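Local coordinates for protein adenylate kinase (Schistosoma mansoni, PDB 3UMF) that probably catalyses the reversible transfer of a phosphate group from ATP to AMP, giving two molecules of ADP, as adenylate kinases do, at residues A[32-35]-A[41-44]; A[192-197]-A[208-213]. All blocks are in the same frame, centred on the assembly; numbering follows the deposited sequence.

Interaction 1. Residues A[32-35]-A[41-44]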
ATOM      1  N   ILE A  32       8.740   0.617  -1.966  1.00 29.20           N
ATOM      2  CA  ILE A  32       8.291   0.461  -0.592  1.00 27.65           C
ATOM      3  C   ILE A  32       6.807   0.117  -0.556  1.00 31.59           C
ATOM      4  O   ILE A  32       5.954   0.959  -0.844  1.00 30.08           O
ATOM      5  CB  ILE A  32       8.528   1.754   0.209  1.00 29.87           C
ATOM      6  CG1 ILE A  32      10.015   2.119   0.189  1.00 31.80           C
ATOM      7  CG2 ILE A  32       8.026   1.604   1.637  1.00 27.64           C
ATOM      8  CD1 ILE A  32      10.298   3.533   0.639  1.00 33.81           C
ATOM      9  N   PHE A  33       6.499  -1.128  -0.215  1.00 30.44           N
ATOM     10  CA  PHE A  33       5.116  -1.537  -0.017  1.00 28.35           C
ATOM     11  C   PHE A  33       4.607  -0.948   1.300  1.00 31.14           C
ATOM     12  O   PHE A  33       5.312  -0.974   2.309  1.00 26.31           O
ATOM     13  CB  PHE A  33       5.017  -3.065   0.021  1.00 27.07           C
ATOM     14  CG  PHE A  33       5.293  -3.734  -1.305  1.00 36.23           C
ATOM     15  CD1 PHE A  33       5.021  -3.092  -2.503  1.00 34.16           C
ATOM     16  CD2 PHE A  33       5.816  -5.021  -1.348  1.00 38.91           C
ATOM     17  CE1 PHE A  33       5.268  -3.720  -3.716  1.00 36.77           C
ATOM     18  CE2 PHE A  33       6.061  -5.653  -2.559  1.00 39.53           C
ATOM     19  CZ  PHE A  33       5.788  -4.999  -3.743  1.00 34.86           C
ATOM     20  N   VAL A  34       3.391  -0.412   1.292  1.00 26.15           N
ATOM     21  CA  VAL A  34       2.796   0.139   2.511  1.00 25.00           C
ATOM     22  C   VAL A  34       1.471  -0.544   2.848  1.00 26.57           C
ATOM     23  O   VAL A  34       0.537  -0.560   2.039  1.00 27.47           O
ATOM     24  CB  VAL A  34       2.591   1.668   2.407  1.00 37.57           C
ATOM     25  CG1 VAL A  34       1.954   2.209   3.682  1.00 37.89           C
ATOM     26  CG2 VAL A  34       3.918   2.359   2.145  1.00 32.82           C
ATOM     27  N   LEU A  35       1.403  -1.110   4.049  1.00 20.68           N
ATOM     28  CA  LEU A  35       0.203  -1.797   4.515  1.00 22.78           C
ATOM     29  C   LEU A  35      -0.368  -1.142   5.768  1.00 21.41           C
ATOM     30  O   LEU A  35       0.375  -0.659   6.621  1.00 22.00           O
ATOM     31  CB  LEU A  35       0.513  -3.271   4.808  1.00 30.57           C
ATOM     32  CG  LEU A  35       0.655  -4.197   3.597  1.00 40.07           C
ATOM     33  CD1 LEU A  35       0.894  -5.627   4.056  1.00 36.17           C
ATOM     34  CD2 LEU A  35      -0.585  -4.113   2.717  1.00 43.36           C
ATOM     35  N   GLY A  41      -3.905   4.812  10.201  1.00 28.68           N
ATOM     36  CA  GLY A  41      -3.480   6.155   9.854  1.00 32.17           C
ATOM     37  C   GLY A  41      -2.398   6.171   8.790  1.00 38.36           C
ATOM     38  O   GLY A  41      -1.597   7.104   8.733  1.00 36.40           O
ATOM     39  N   LYS A  42      -2.379   5.144   7.942  1.00 35.40           N
ATOM     40  CA  LYS A  42      -1.336   5.010   6.926  1.00 36.76           C
ATOM     41  C   LYS A  42      -1.416   6.109   5.870  1.00 31.61           C
ATOM     42  O   LYS A  42      -0.398   6.500   5.297  1.00 33.20           O
ATOM     43  CB  LYS A  42      -1.362   3.624   6.262  1.00 38.08           C
ATOM     44  CG  LYS A  42      -2.545   3.357   5.324  1.00 44.03           C
ATOM     45  CD  LYS A  42      -2.189   2.282   4.288  1.00 45.31           C
ATOM     46  CE  LYS A  42      -3.412   1.784   3.518  1.00 43.06           C
ATOM     47  NZ  LYS A  42      -4.094   2.847   2.733  1.00 41.02           N
ATOM     48  N   GLY A  43      -2.624   6.606   5.622  1.00 27.95           N
ATOM     49  CA  GLY A  43      -2.832   7.653   4.638  1.00 30.53           C
ATOM     50  C   GLY A  43      -2.050   8.906   4.979  1.00 34.12           C
ATOM     51  O   GLY A  43      -1.361   9.469   4.126  1.00 38.12           O
ATOM     52  N   THR A  44      -2.157   9.340   6.231  1.00 31.56           N
ATOM     53  CA  THR A  44      -1.449  10.522   6.699  1.00 38.86           C
ATOM     54  C   THR A  44       0.063  10.330   6.594  1.00 34.76           C
ATOM     55  O   THR A  44       0.777  11.209   6.117  1.00 29.21           O
ATOM     56  CB  THR A  44      -1.835  10.859   8.156  1.00 44.29           C
ATOM     57  OG1 THR A  44      -3.240  11.128   8.229  1.00 47.59           O
ATOM     58  CG2 THR A  44      -1.065  12.071   8.650  1.00 43.47           C
TER
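This contact belongs to the P-loop (Walker A motif), where Val-34 and Leu-35 at the end of strand 30-35 meet Lys-42, the first residue of helix 42-53. The two elements are joined by the glycine-rich loop that ends at Gly-41. The backbones stay apart: the CA atoms of Leu-35 and Lys-42 are 7.4 Å from each other. The lysine side chain crosses the gap. Its third methylene, CD, is the meeting point. Lys-42 CD lies 4.2 Å from Val-34 CG1 and equally far, 4.2 Å, from the backbone carbonyl carbon of Leu-35. The branch CG1 is presented to the lysine because it stands anti to the backbone N of Val-34 (chi1 179°). The lysine chain runs nearly extended from CB to CE and crosses the valine obliquely. No hydrogen bond links the segments, and the packing is light, with 100 Å² buried between them over both sides. Leu-35 joins in through its backbone, while its side chain points away and meets Ile-182 of helix 179-186. Val-34 is buried and also touches Leu-112 and Phe-139 on the flanking strands. In P-loop kinases the lysine at this place typically contacts nucleotide phosphates, and the site here is consistent with that role. In this structure the ammonium is held by a salt bridge to Asp-114 OD1. CD of Lys-42 packs on the strand end, and a bend at the last torsion (chi4 62°) turns NZ off the line of the chain, 6.1 Å from Val-34 CG1.

Interaction 2. Residues A[192-197]-A[208-213]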
ATOM      1  N   ILE A 192       9.111  -3.547   8.046  1.00 26.06           N
ATOM      2  CA  ILE A 192       9.212  -2.560   9.110  1.00 27.39           C
ATOM      3  C   ILE A 192       7.875  -2.504   9.836  1.00 28.76           C
ATOM      4  O   ILE A 192       6.898  -1.952   9.322  1.00 30.08           O
ATOM      5  CB  ILE A 192       9.552  -1.167   8.556  1.00 31.02           C
ATOM      6  CG1 ILE A 192      10.929  -1.184   7.887  1.00 31.16           C
ATOM      7  CG2 ILE A 192       9.523  -0.129   9.664  1.00 32.68           C
ATOM      8  CD1 ILE A 192      11.299   0.121   7.229  1.00 28.20           C
ATOM      9  N   THR A 193       7.823  -3.098  11.021  1.00 27.76           N
ATOM     10  CA  THR A 193       6.594  -3.105  11.802  1.00 30.06           C
ATOM     11  C   THR A 193       6.530  -1.850  12.660  1.00 31.41           C
ATOM     12  O   THR A 193       7.314  -1.685  13.597  1.00 26.70           O
ATOM     13  CB  THR A 193       6.489  -4.367  12.676  1.00 34.07           C
ATOM     14  OG1 THR A 193       6.471  -5.522  11.827  1.00 32.93           O
ATOM     15  CG2 THR A 193       5.216  -4.340  13.514  1.00 31.77           C
ATOM     16  N   ILE A 194       5.607  -0.955  12.323  1.00 28.50           N
ATOM     17  CA  ILE A 194       5.467   0.290  13.060  1.00 23.26           C
ATOM     18  C   ILE A 194       4.315   0.188  14.048  1.00 26.59           C
ATOM     19  O   ILE A 194       3.206  -0.197  13.682  1.00 24.70           O
ATOM     20  CB  ILE A 194       5.229   1.494  12.113  1.00 22.60           C
ATOM     21  CG1 ILE A 194       6.418   1.668  11.163  1.00 24.43           C
ATOM     22  CG2 ILE A 194       5.016   2.775  12.913  1.00 25.79           C
ATOM     23  CD1 ILE A 194       7.716   2.064  11.862  1.00 24.82           C
ATOM     24  N   ASP A 195       4.587   0.508  15.309  1.00 26.29           N
ATOM     25  CA  ASP A 195       3.534   0.620  16.310  1.00 28.82           C
ATOM     26  C   ASP A 195       2.805   1.939  16.054  1.00 28.57           C
ATOM     27  O   ASP A 195       3.315   3.015  16.369  1.00 31.75           O
ATOM     28  CB  ASP A 195       4.141   0.597  17.717  1.00 32.17           C
ATOM     29  CG  ASP A 195       3.094   0.675  18.819  1.00 35.70           C
ATOM     30  OD1 ASP A 195       1.892   0.867  18.525  1.00 33.27           O
ATOM     31  OD2 ASP A 195       3.481   0.558  20.001  1.00 40.12           O
ATOM     32  N   ALA A 196       1.612   1.853  15.477  1.00 26.69           N
ATOM     33  CA  ALA A 196       0.879   3.049  15.079  1.00 31.88           C
ATOM     34  C   ALA A 196      -0.147   3.493  16.123  1.00 33.31           C
ATOM     35  O   ALA A 196      -1.103   4.201  15.802  1.00 29.36           O
ATOM     36  CB  ALA A 196       0.216   2.841  13.720  1.00 36.05           C
ATOM     37  N   SER A 197       0.067   3.093  17.374  1.00 28.66           N
ATOM     38  CA  SER A 197      -0.824   3.485  18.464  1.00 36.60           C
ATOM     39  C   SER A 197      -0.458   4.855  19.035  1.00 35.96           C
ATOM     40  O   SER A 197      -1.222   5.435  19.807  1.00 37.04           O
ATOM     41  CB  SER A 197      -0.808   2.438  19.580  1.00 36.44           C
ATOM     42  OG  SER A 197       0.441   2.425  20.247  1.00 39.15           O
ATOM     43  N   ASN A 208      10.852   7.131   9.847  1.00 27.62           N
ATOM     44  CA  ASN A 208      12.071   7.674   9.255  1.00 28.85           C
ATOM     45  C   ASN A 208      13.329   7.048   9.842  1.00 28.79           C
ATOM     46  O   ASN A 208      14.325   6.880   9.143  1.00 27.05           O
ATOM     47  CB  ASN A 208      12.112   9.198   9.398  1.00 37.35           C
ATOM     48  CG  ASN A 208      11.027   9.883   8.592  1.00 45.07           C
ATOM     49  OD1 ASN A 208      10.491   9.314   7.641  1.00 45.24           O
ATOM     50  ND2 ASN A 208      10.701  11.114   8.964  1.00 50.04           N
ATOM     51  N   HIS A 209      13.277   6.707  11.127  1.00 30.64           N
ATOM     52  CA  HIS A 209      14.397   6.053  11.794  1.00 33.37           C
ATOM     53  C   HIS A 209      14.617   4.655  11.226  1.00 34.29           C
ATOM     54  O   HIS A 209      15.750   4.242  10.982  1.00 31.98           O
ATOM     55  CB  HIS A 209      14.153   5.979  13.305  1.00 32.18           C
ATOM     56  CG  HIS A 209      15.279   5.359  14.072  1.00 35.66           C
ATOM     57  ND1 HIS A 209      15.289   4.030  14.435  1.00 36.69           N
ATOM     58  CD2 HIS A 209      16.434   5.886  14.543  1.00 41.26           C
ATOM     59  CE1 HIS A 209      16.401   3.765  15.098  1.00 33.11           C
ATOM     60  NE2 HIS A 209      17.112   4.874  15.178  1.00 43.66           N
ATOM     61  N   GLU A 210      13.525   3.935  11.000  1.00 30.61           N
ATOM     62  CA  GLU A 210      13.606   2.579  10.470  1.00 27.00           C
ATOM     63  C   GLU A 210      13.996   2.555   8.990  1.00 27.63           C
ATOM     64  O   GLU A 210      14.761   1.691   8.565  1.00 27.92           O
ATOM     65  CB  GLU A 210      12.289   1.835  10.706  1.00 25.90           C
ATOM     66  CG  GLU A 210      11.964   1.631  12.176  1.00 21.35           C
ATOM     67  CD  GLU A 210      13.064   0.890  12.911  1.00 36.83           C
ATOM     68  OE1 GLU A 210      13.494  -0.175  12.419  1.00 35.31           O
ATOM     69  OE2 GLU A 210      13.506   1.369  13.978  1.00 42.60           O
ATOM     70  N   LEU A 211      13.483   3.509   8.215  1.00 28.91           N
ATOM     71  CA  LEU A 211      13.806   3.602   6.789  1.00 31.99           C
ATOM     72  C   LEU A 211      15.293   3.848   6.538  1.00 32.27           C
ATOM     73  O   LEU A 211      15.812   3.515   5.472  1.00 31.34           O
ATOM     74  CB  LEU A 211      12.976   4.695   6.114  1.00 30.37           C
ATOM     75  CG  LEU A 211      11.545   4.321   5.729  1.00 30.23           C
ATOM     76  CD1 LEU A 211      10.805   5.541   5.195  1.00 27.32           C
ATOM     77  CD2 LEU A 211      11.548   3.198   4.699  1.00 28.74           C
ATOM     78  N   GLN A 212      15.969   4.440   7.518  1.00 30.47           N
ATOM     79  CA  GLN A 212      17.405   4.683   7.428  1.00 41.35           C
ATOM     80  C   GLN A 212      18.165   3.371   7.304  1.00 38.77           C
ATOM     81  O   GLN A 212      19.167   3.289   6.598  1.00 39.88           O
ATOM     82  CB  GLN A 212      17.891   5.443   8.665  1.00 51.91           C
ATOM     83  CG  GLN A 212      18.294   6.882   8.402  1.00 65.67           C
ATOM     84  CD  GLN A 212      18.675   7.617   9.672  1.00 77.42           C
ATOM     85  OE1 GLN A 212      19.385   7.083  10.526  1.00 82.69           O
ATOM     86  NE2 GLN A 212      18.194   8.848   9.809  1.00 79.23           N
ATOM     87  N   LYS A 213      17.673   2.343   7.990  1.00 36.30           N
ATOM     88  CA  LYS A 213      18.303   1.027   7.975  1.00 40.83           C
ATOM     89  C   LYS A 213      18.263   0.383   6.590  1.00 40.58           C
ATOM     90  O   LYS A 213      19.059  -0.503   6.289  1.00 42.84           O
ATOM     91  CB  LYS A 213      17.647   0.108   9.010  1.00 39.85           C
ATOM     92  CG  LYS A 213      17.648   0.662  10.431  1.00 38.88           C
ATOM     93  CD  LYS A 213      17.000  -0.318  11.398  1.00 42.13           C
ATOM     94  CE  LYS A 213      16.783   0.307  12.770  1.00 42.71           C
ATOM     95  NZ  LYS A 213      15.996  -0.589  13.667  1.00 44.40           N
TER
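Strand 192-195 and helix 208-212 run nearly antiparallel, with axes 9.6 Å apart and an angle of 166° between their directions. Ile-192 faces the helix and makes most of the contact. Its CG2 lies 3.5 Å from Glu-210 CB, a close approach, and also touches CG of that glutamate. Its other branch ends at CD1, 4.0 Å from Leu-211 CD2, where the two side chains cross at about a right angle. Ile-194 adds a looser touch, CD1 to Glu-210 CG at 4.3 Å. The glutamate thus gives its methylenes to the strand. A bend at chi2 (-57°) turns the carboxylate to basic side chains of the same C-terminal region. OE1 forms a salt bridge with Lys-213 NZ at 2.8 Å, met on the syn side. OE2 accepts His-209 ND1 at 3.2 Å from above the carboxylate plane, though within the plane of the imidazole, and forms a salt bridge with Lys-206. Strand 191-195 is an outermost strand of the parallel sheet, hydrogen-bonded to strand 135-140. Helix 200-212 packs over it, and Leu-211 reaches on to Cys-135 of that neighbouring strand and to Leu-49 of helix 42-53.

Both contacts join a helix to the same parallel sheet, interaction 1 through the lysine side chain alone. Both are buried. Interaction 1 is central, on the middle strand, its centre about 6 Å from that of the chain. Interaction 2 is about 15 Å from that point, on an outermost strand. They meet where Ile-32 CD1 lies 4.3 Å from Leu-211 CD2, with centres about 11 Å apart. Each lays aliphatic carbon of a charged residue on a strand: one valine and a backbone carbon in interaction 1, two isoleucines in interaction 2. The lysine turns to an aspartate in the probable phosphate site, the glutamate to two lysines and a histidine of its own C-terminal region.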